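Local atomic coordinates of ferritin light chain (Trichoplusia ni, PDB entry 1Z6O), a protein that is the light-chain subunit of a secreted ferritin that stores iron as a soluble ferric mineral, facilitating nucleation of the ferrihydrite core. Residues H195-S198 against L199-V203; S73-F76 against K77-D81. All coordinates share one frame; numbering follows the deposited sequence.

Interaction 1: residues H195-S198 against L199-V203; sequences HDLS and LALYV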
loop_
_atom_site.group_PDB
_atom_site.type_symbol
_atom_site.label_atom_id
_atom_site.label_comp_id
_atom_site.label_asym_id
_atom_site.label_seq_id
_atom_site.Cartn_x
_atom_site.Cartn_y
_atom_site.Cartn_z
ATOM N N HIS A 195 7.432 -53.304 29.385
ATOM C CA HIS A 195 6.105 -53.507 28.803
ATOM C C HIS A 195 5.631 -52.478 27.783
ATOM O O HIS A 195 4.838 -52.801 26.904
ATOM C CB HIS A 195 5.046 -53.609 29.908
ATOM C CG HIS A 195 5.042 -54.926 30.618
ATOM N ND1 HIS A 195 5.269 -56.120 29.969
ATOM C CD2 HIS A 195 4.840 -55.238 31.921
ATOM C CE1 HIS A 195 5.213 -57.111 30.840
ATOM N NE2 HIS A 195 4.953 -56.604 32.032
ATOM N N ASP A 196 6.084 -51.238 27.900
ATOM C CA ASP A 196 5.652 -50.216 26.959
ATOM C C ASP A 196 6.592 -50.053 25.770
ATOM O O ASP A 196 6.396 -49.159 24.948
ATOM C CB ASP A 196 5.534 -48.868 27.673
ATOM C CG ASP A 196 4.277 -48.767 28.527
ATOM O OD1 ASP A 196 3.479 -49.727 28.528
ATOM O OD2 ASP A 196 4.088 -47.730 29.192
ATOM N N LEU A 197 7.593 -50.918 25.656
ATOM C CA LEU A 197 8.578 -50.746 24.590
ATOM C C LEU A 197 8.080 -50.490 23.167
ATOM O O LEU A 197 8.523 -49.538 22.531
ATOM C CB LEU A 197 9.568 -51.922 24.566
ATOM C CG LEU A 197 10.743 -51.733 23.587
ATOM C CD1 LEU A 197 11.536 -50.458 23.938
ATOM C CD2 LEU A 197 11.663 -52.961 23.645
ATOM N N SER A 198 7.165 -51.310 22.650
ATOM C CA SER A 198 6.744 -51.082 21.269
ATOM C C SER A 198 6.025 -49.747 21.091
ATOM O O SER A 198 6.256 -49.037 20.107
ATOM C CB SER A 198 5.879 -52.249 20.757
ATOM O OG SER A 198 4.605 -52.239 21.373
ATOM N N LEU A 199 5.161 -49.384 22.032
ATOM C CA LEU A 199 4.466 -48.104 21.908
ATOM C C LEU A 199 5.464 -46.959 22.096
ATOM O O LEU A 199 5.369 -45.922 21.435
ATOM C CB LEU A 199 3.354 -47.987 22.958
ATOM C CG LEU A 199 2.512 -46.707 22.905
ATOM C CD1 LEU A 199 1.774 -46.615 21.566
ATOM C CD2 LEU A 199 1.504 -46.715 24.071
ATOM N N ALA A 200 6.421 -47.142 23.000
ATOM C CA ALA A 200 7.415 -46.096 23.246
ATOM C C ALA A 200 8.304 -45.851 22.024
ATOM O O ALA A 200 8.629 -44.697 21.718
ATOM C CB ALA A 200 8.282 -46.451 24.475
ATOM N N LEU A 201 8.701 -46.914 21.322
ATOM C CA LEU A 201 9.541 -46.729 20.129
ATOM C C LEU A 201 8.772 -45.956 19.065
ATOM O O LEU A 201 9.334 -45.115 18.361
ATOM C CB LEU A 201 10.011 -48.076 19.561
ATOM C CG LEU A 201 11.055 -48.775 20.452
ATOM C CD1 LEU A 201 11.394 -50.155 19.901
ATOM C CD2 LEU A 201 12.310 -47.921 20.532
ATOM N N TYR A 202 7.479 -46.236 18.949
ATOM C CA TYR A 202 6.645 -45.530 17.979
ATOM C C TYR A 202 6.560 -44.043 18.367
ATOM O O TYR A 202 6.768 -43.147 17.541
ATOM C CB TYR A 202 5.245 -46.159 17.965
ATOM C CG TYR A 202 4.215 -45.373 17.185
ATOM C CD1 TYR A 202 4.367 -45.137 15.818
ATOM C CD2 TYR A 202 3.068 -44.891 17.812
ATOM C CE1 TYR A 202 3.392 -44.437 15.089
ATOM C CE2 TYR A 202 2.090 -44.198 17.094
ATOM C CZ TYR A 202 2.258 -43.977 15.737
ATOM O OH TYR A 202 1.283 -43.313 15.035
ATOM N N VAL A 203 6.256 -43.780 19.631
ATOM C CA VAL A 203 6.156 -42.400 20.109
ATOM C C VAL A 203 7.503 -41.674 19.978
ATOM O O VAL A 203 7.566 -40.503 19.583
ATOM C CB VAL A 203 5.681 -42.381 21.588
ATOM C CG1 VAL A 203 5.862 -40.983 22.202
ATOM C CG2 VAL A 203 4.189 -42.791 21.644
#

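Interaction 2: residues S73-F76 against K77-D81; sequences SKLF and KKLSD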
loop_
_atom_site.group_PDB
_atom_site.type_symbol
_atom_site.label_atom_id
_atom_site.label_comp_id
_atom_site.label_asym_id
_atom_site.label_seq_id
_atom_site.Cartn_x
_atom_site.Cartn_y
_atom_site.Cartn_z
ATOM N N SER A 73 15.299 -42.514 10.498
ATOM C CA SER A 73 15.871 -42.346 9.174
ATOM C C SER A 73 16.290 -40.888 8.947
ATOM O O SER A 73 17.368 -40.606 8.412
ATOM C CB SER A 73 14.850 -42.812 8.118
ATOM O OG SER A 73 15.449 -42.823 6.848
ATOM N N LYS A 74 15.445 -39.956 9.377
ATOM C CA LYS A 74 15.728 -38.528 9.235
ATOM C C LYS A 74 16.965 -38.133 10.058
ATOM O O LYS A 74 17.774 -37.300 9.630
ATOM C CB LYS A 74 14.518 -37.721 9.713
ATOM C CG LYS A 74 14.636 -36.223 9.524
ATOM C CD LYS A 74 13.370 -35.525 10.030
ATOM C CE LYS A 74 13.412 -34.031 9.749
ATOM N NZ LYS A 74 12.224 -33.331 10.314
ATOM N N LEU A 75 17.101 -38.722 11.243
ATOM C CA LEU A 75 18.245 -38.439 12.109
ATOM C C LEU A 75 19.538 -38.827 11.384
ATOM O O LEU A 75 20.499 -38.049 11.333
ATOM C CB LEU A 75 18.118 -39.229 13.427
ATOM C CG LEU A 75 19.226 -39.065 14.487
ATOM C CD1 LEU A 75 18.716 -39.520 15.857
ATOM C CD2 LEU A 75 20.441 -39.895 14.099
ATOM N N PHE A 76 19.564 -40.029 10.815
ATOM C CA PHE A 76 20.762 -40.478 10.112
ATOM C C PHE A 76 21.013 -39.750 8.806
ATOM O O PHE A 76 22.159 -39.537 8.422
ATOM C CB PHE A 76 20.711 -41.985 9.872
ATOM C CG PHE A 76 21.090 -42.780 11.081
ATOM C CD1 PHE A 76 20.120 -43.426 11.845
ATOM C CD2 PHE A 76 22.425 -42.842 11.486
ATOM C CE1 PHE A 76 20.477 -44.127 13.008
ATOM C CE2 PHE A 76 22.795 -43.538 12.641
ATOM C CZ PHE A 76 21.814 -44.182 13.404
ATOM N N LYS A 77 19.946 -39.360 8.122
ATOM C CA LYS A 77 20.104 -38.637 6.869
ATOM C C LYS A 77 20.757 -37.278 7.156
ATOM O O LYS A 77 21.612 -36.799 6.399
ATOM C CB LYS A 77 18.733 -38.463 6.211
ATOM C CG LYS A 77 18.728 -37.584 4.974
ATOM C CD LYS A 77 19.623 -38.127 3.888
ATOM C CE LYS A 77 19.458 -37.286 2.624
ATOM N NZ LYS A 77 20.544 -37.549 1.664
ATOM N N LYS A 78 20.360 -36.654 8.258
ATOM C CA LYS A 78 20.943 -35.367 8.628
ATOM C C LYS A 78 22.431 -35.543 8.979
ATOM O O LYS A 78 23.268 -34.732 8.575
ATOM C CB LYS A 78 20.185 -34.766 9.812
ATOM C CG LYS A 78 20.747 -33.429 10.271
ATOM C CD LYS A 78 19.858 -32.786 11.326
ATOM C CE LYS A 78 20.419 -31.439 11.765
ATOM N NZ LYS A 78 19.564 -30.788 12.799
ATOM N N LEU A 79 22.761 -36.583 9.739
ATOM C CA LEU A 79 24.164 -36.855 10.075
ATOM C C LEU A 79 24.973 -37.104 8.794
ATOM O O LEU A 79 26.124 -36.674 8.680
ATOM C CB LEU A 79 24.282 -38.089 10.977
ATOM C CG LEU A 79 23.780 -37.938 12.421
ATOM C CD1 LEU A 79 23.996 -39.255 13.166
ATOM C CD2 LEU A 79 24.531 -36.800 13.119
ATOM N N SER A 80 24.376 -37.818 7.841
ATOM C CA SER A 80 25.051 -38.103 6.570
ATOM C C SER A 80 25.296 -36.825 5.770
ATOM O O SER A 80 26.412 -36.586 5.289
ATOM C CB SER A 80 24.206 -39.066 5.715
ATOM O OG SER A 80 24.840 -39.291 4.458
ATOM N N ASP A 81 24.254 -36.006 5.617
ATOM C CA ASP A 81 24.379 -34.759 4.864
ATOM C C ASP A 81 25.411 -33.832 5.506
ATOM O O ASP A 81 26.186 -33.174 4.807
ATOM C CB ASP A 81 23.036 -34.009 4.783
ATOM C CG ASP A 81 21.995 -34.724 3.905
ATOM O OD1 ASP A 81 22.350 -35.624 3.105
ATOM O OD2 ASP A 81 20.802 -34.363 4.008
#

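Interaction 1: residues H195-S198 against L199-V203
Leu197 and Leu201 pack one turn apart in a local i to i+4 contact at the first turn of helix 197-211, the short helix that follows the four long helices of the ferritin bundle. Backbone hydrogen bonds build the turn: Ala200 N donates to Asp196 O at 2.8 Å and Leu201 N to Leu197 O at 2.9 Å. The bond from Tyr202 N to Ser198 O is longer, 3.3 Å. The side chains of the two leucines pass at a slant, Leu197 CD1 lying 3.9 Å from Leu201 CG. With CG anti to its own carbonyl carbon (chi1 -71°), Leu201 leans back over the preceding turn, its CG 3.4 Å from Leu197 O. Cutting Leu201 back to alanine is likely to leave Leu197 CD1 without its apolar neighbour and to thin the packing on Leu185 of helix 157-190. Ala200 is small where the helix is pressed between Phe188 of helix 157-190 and Leu177 of a heavy chain. Asp196 occupies the N-cap position, yet its side chain makes no capping bond; instead OD2 is hydrogen-bonded to His174 ND1 of that same heavy chain, so subunit assembly claims the carboxylate. The leucine pair faces helix 157-190 of its own chain, Leu197 on Phe188 and Ile189, while Leu199 also meets Leu177, and Ser198 and Leu201 meet Val5 of a different heavy chain.

Interaction 2: residues S73-F76 against K77-D81
Leu75 and Leu79, joined by Phe76, form an apolar patch along helix 70-96, one of the four long helices of the ferritin bundle. The two leucines lie side by side and point the same way, with Leu75 CD2 3.7 Å from Leu79 CD1. That same Leu75 methyl sits 4.1 Å above the plane of the Phe76 ring, over its centre, and so covers one face. Leu79 CD1 approaches the ring obliquely, 4.3 Å from Phe76 CD2. The torsions account for this clustering: Leu75 CG stands anti to its backbone N (chi1 -180°), whereas Leu79 CG is anti to its carbonyl carbon (chi1 -71°), turning it back toward the earlier leucine.

Beneath the side chains, regular i to i+4 backbone hydrogen bonds fix the spacing, among them Lys77 N to Ser73 O at 2.9 Å and Leu79 N to Leu75 O at 3.1 Å. Branched and aromatic apolar residues suit this buried side: Phe76 packs on Ala125 and Ala129 and Leu75 on Leu126 of helix 122-148, while Leu79 meets Tyr55 of helix 37-61. The more exposed side carries Lys74 and Lys78, long enough for their extended chains to bring Lys74 NZ to the backbone oxygen of Gln209 and Lys78 NZ to a salt bridge with the terminal carboxylate of Val212. Serine suits its place at Ser80, where a small residue can lie close to helix 37-61: its OG is hydrogen-bonded to Ser52 O and to Arg68 NH1 of a heavy chain. At the root of that side chain, Ser80 CB rests 3.4 Å from Phe76 O, the carbonyl that also accepts a 2.9 Å hydrogen bond from Ser80 N.

Interaction 2 comes first along the chain, on helix 70-96 of the long-helix bundle, and interaction 1 follows near the chain's end, where helix 197-211 begins. Their centres are 22 Å apart and their nearest atoms about 10 Å, so they do not touch. They lie on the same side of the chain's centre, the centre of interaction 2 about 14 Å from it, that of interaction 1 about 33 Å. Helix 197-211 nevertheless relates them: it starts in interaction 1, and its far end, with the chain terminus just beyond it, reaches the lysines of interaction 2. The short helix is thus tied to the bundle at both ends. In the 24-subunit shell, interaction 1 borders three heavy chains and interaction 2 also meets one.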